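Local coordinates for tyrosine specific protein phosphatase, putative (Trypanosoma brucei, PDB 3M4U) that dephosphorylates phosphotyrosine in proteins, among them the nucleolar protein NOPP44/46, and acts as a life cycle switch of the parasite, at residues Q17-R20 against M21-F25. Sequence-based numbering, arbitrary orientation.
Sequences QYSR and MQREF
With CG of R20 opposite its own backbone N (chi1 180°) and CG of E24 turned beside its backbone N (chi1 -80°), the two extended side chains converge one helical turn apart and form a salt bridge. R20 approaches side-on: NE lies 3.1 Å from E24 OE2 and NH2 lies 3.3 Å from that same oxygen. OE2 sits at the edge of the guanidinium, in its plane, whereas both nitrogens come from one face of the carboxylate, the two planes standing almost perpendicular at 87°. This is an i to i+4 pair on helix 14-31, near the N-terminus of a tyrosine phosphatase fold, and it is tied to the rest of the chain at both ends: R20 NH1 pairs with D256, and E24 OE1 bonds to the hydroxyls of Y280 and Y284 on helix 277-290. Beside it, R23 folds back over the helix, one face of its guanidinium covering R20 CA. Water 1 joins R23 NH2, at 2.8 Å, to S19 OG; the direct approach of NH1 to OG is modelled too short to trust. The M21 side chain touches A281 and Y284 of helix 277-290, while its CE packs 3.9 Å from Y18 CA. Along the backbone, E24 N donates to R20 O at 2.9 Å.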
loop_
_atom_site.group_PDB
_atom_site.type_symbol
_atom_site.label_atom_id
_atom_site.label_comp_id
_atom_site.label_asym_id
_atom_site.label_seq_id
_atom_site.Cartn_x
_atom_site.Cartn_y
_atom_site.Cartn_z
ATOM N N GLN A 17 19.118 -10.292 16.598
ATOM C CA GLN A 17 18.259 -9.945 15.464
ATOM C C GLN A 17 17.377 -8.753 15.799
ATOM O O GLN A 17 17.337 -7.754 15.065
ATOM C CB GLN A 17 17.365 -11.121 15.081
ATOM C CG GLN A 17 18.086 -12.230 14.345
ATOM C CD GLN A 17 17.231 -13.482 14.220
ATOM O OE1 GLN A 17 16.294 -13.683 14.997
ATOM N NE2 GLN A 17 17.553 -14.330 13.242
ATOM N N TYR A 18 16.661 -8.865 16.912
ATOM C CA TYR A 18 15.784 -7.791 17.337
ATOM C C TYR A 18 16.594 -6.494 17.498
ATOM O O TYR A 18 16.318 -5.472 16.837
ATOM C CB TYR A 18 15.081 -8.175 18.634
ATOM C CG TYR A 18 14.206 -7.081 19.186
ATOM C CD1 TYR A 18 12.835 -7.078 18.953
ATOM C CD2 TYR A 18 14.757 -6.035 19.927
ATOM C CE1 TYR A 18 12.030 -6.070 19.450
ATOM C CE2 TYR A 18 13.961 -5.018 20.428
ATOM C CZ TYR A 18 12.597 -5.042 20.187
ATOM O OH TYR A 18 11.798 -4.035 20.687
ATOM N N SER A 19 17.601 -6.552 18.364
ATOM C CA SER A 19 18.517 -5.437 18.572
ATOM C C SER A 19 18.980 -4.840 17.247
ATOM O O SER A 19 19.062 -3.618 17.098
ATOM C CB SER A 19 19.725 -5.904 19.404
ATOM O OG SER A 19 20.913 -5.196 19.065
ATOM N N ARG A 20 19.297 -5.712 16.293
ATOM C CA ARG A 20 19.761 -5.281 14.975
ATOM C C ARG A 20 18.643 -4.576 14.203
ATOM O O ARG A 20 18.858 -3.538 13.572
ATOM C CB ARG A 20 20.277 -6.472 14.149
ATOM C CG ARG A 20 20.758 -6.054 12.764
ATOM C CD ARG A 20 21.041 -7.205 11.815
ATOM N NE ARG A 20 21.197 -6.675 10.461
ATOM C CZ ARG A 20 21.799 -7.304 9.454
ATOM N NH1 ARG A 20 22.322 -8.511 9.635
ATOM N NH2 ARG A 20 21.888 -6.717 8.263
ATOM N N MET A 21 17.451 -5.155 14.233
ATOM C CA MET A 21 16.323 -4.530 13.563
ATOM C C MET A 21 16.039 -3.189 14.212
ATOM O O MET A 21 15.761 -2.201 13.519
ATOM C CB MET A 21 15.091 -5.439 13.581
ATOM C CG MET A 21 15.308 -6.703 12.753
ATOM S SD MET A 21 13.870 -7.782 12.577
ATOM C CE MET A 21 13.443 -8.093 14.289
ATOM N N GLN A 22 16.146 -3.140 15.537
ATOM C CA GLN A 22 15.842 -1.899 16.234
ATOM C C GLN A 22 16.793 -0.767 15.838
ATOM O O GLN A 22 16.337 0.314 15.428
ATOM C CB GLN A 22 15.769 -2.115 17.745
ATOM C CG GLN A 22 16.676 -1.241 18.579
ATOM C CD GLN A 22 17.137 -1.973 19.835
ATOM O OE1 GLN A 22 16.401 -2.808 20.379
ATOM N NE2 GLN A 22 18.365 -1.684 20.289
ATOM N N ARG A 23 18.103 -0.999 15.905
ATOM C CA ARG A 23 19.013 0.090 15.558
ATOM C C ARG A 23 19.021 0.377 14.059
ATOM O O ARG A 23 19.282 1.504 13.638
ATOM C CB ARG A 23 20.427 -0.091 16.140
ATOM C CG ARG A 23 21.253 -1.217 15.553
ATOM C CD ARG A 23 22.594 -1.358 16.290
ATOM N NE ARG A 23 23.204 -2.656 16.016
ATOM C CZ ARG A 23 22.997 -3.733 16.759
ATOM N NH1 ARG A 23 22.218 -3.640 17.832
ATOM N NH2 ARG A 23 23.568 -4.889 16.437
ATOM N N GLU A 24 18.711 -0.630 13.249
ATOM C CA GLU A 24 18.513 -0.384 11.825
ATOM C C GLU A 24 17.341 0.574 11.620
ATOM O O GLU A 24 17.429 1.519 10.829
ATOM C CB GLU A 24 18.248 -1.684 11.068
ATOM C CG GLU A 24 19.489 -2.499 10.745
ATOM C CD GLU A 24 19.202 -3.610 9.755
ATOM O OE1 GLU A 24 18.015 -3.999 9.645
ATOM O OE2 GLU A 24 20.152 -4.094 9.093
ATOM N N PHE A 25 16.246 0.330 12.336
ATOM C CA PHE A 25 15.031 1.110 12.133
ATOM C C PHE A 25 15.201 2.557 12.595
ATOM O O PHE A 25 14.800 3.488 11.889
ATOM C CB PHE A 25 13.824 0.453 12.808
ATOM C CG PHE A 25 12.513 1.012 12.351
ATOM C CD1 PHE A 25 12.122 0.882 11.022
ATOM C CD2 PHE A 25 11.677 1.684 13.236
ATOM C CE1 PHE A 25 10.908 1.410 10.578
ATOM C CE2 PHE A 25 10.459 2.224 12.805
ATOM C CZ PHE A 25 10.074 2.089 11.477
HETATM O O HOH W 1 22.570 -7.245 17.533
#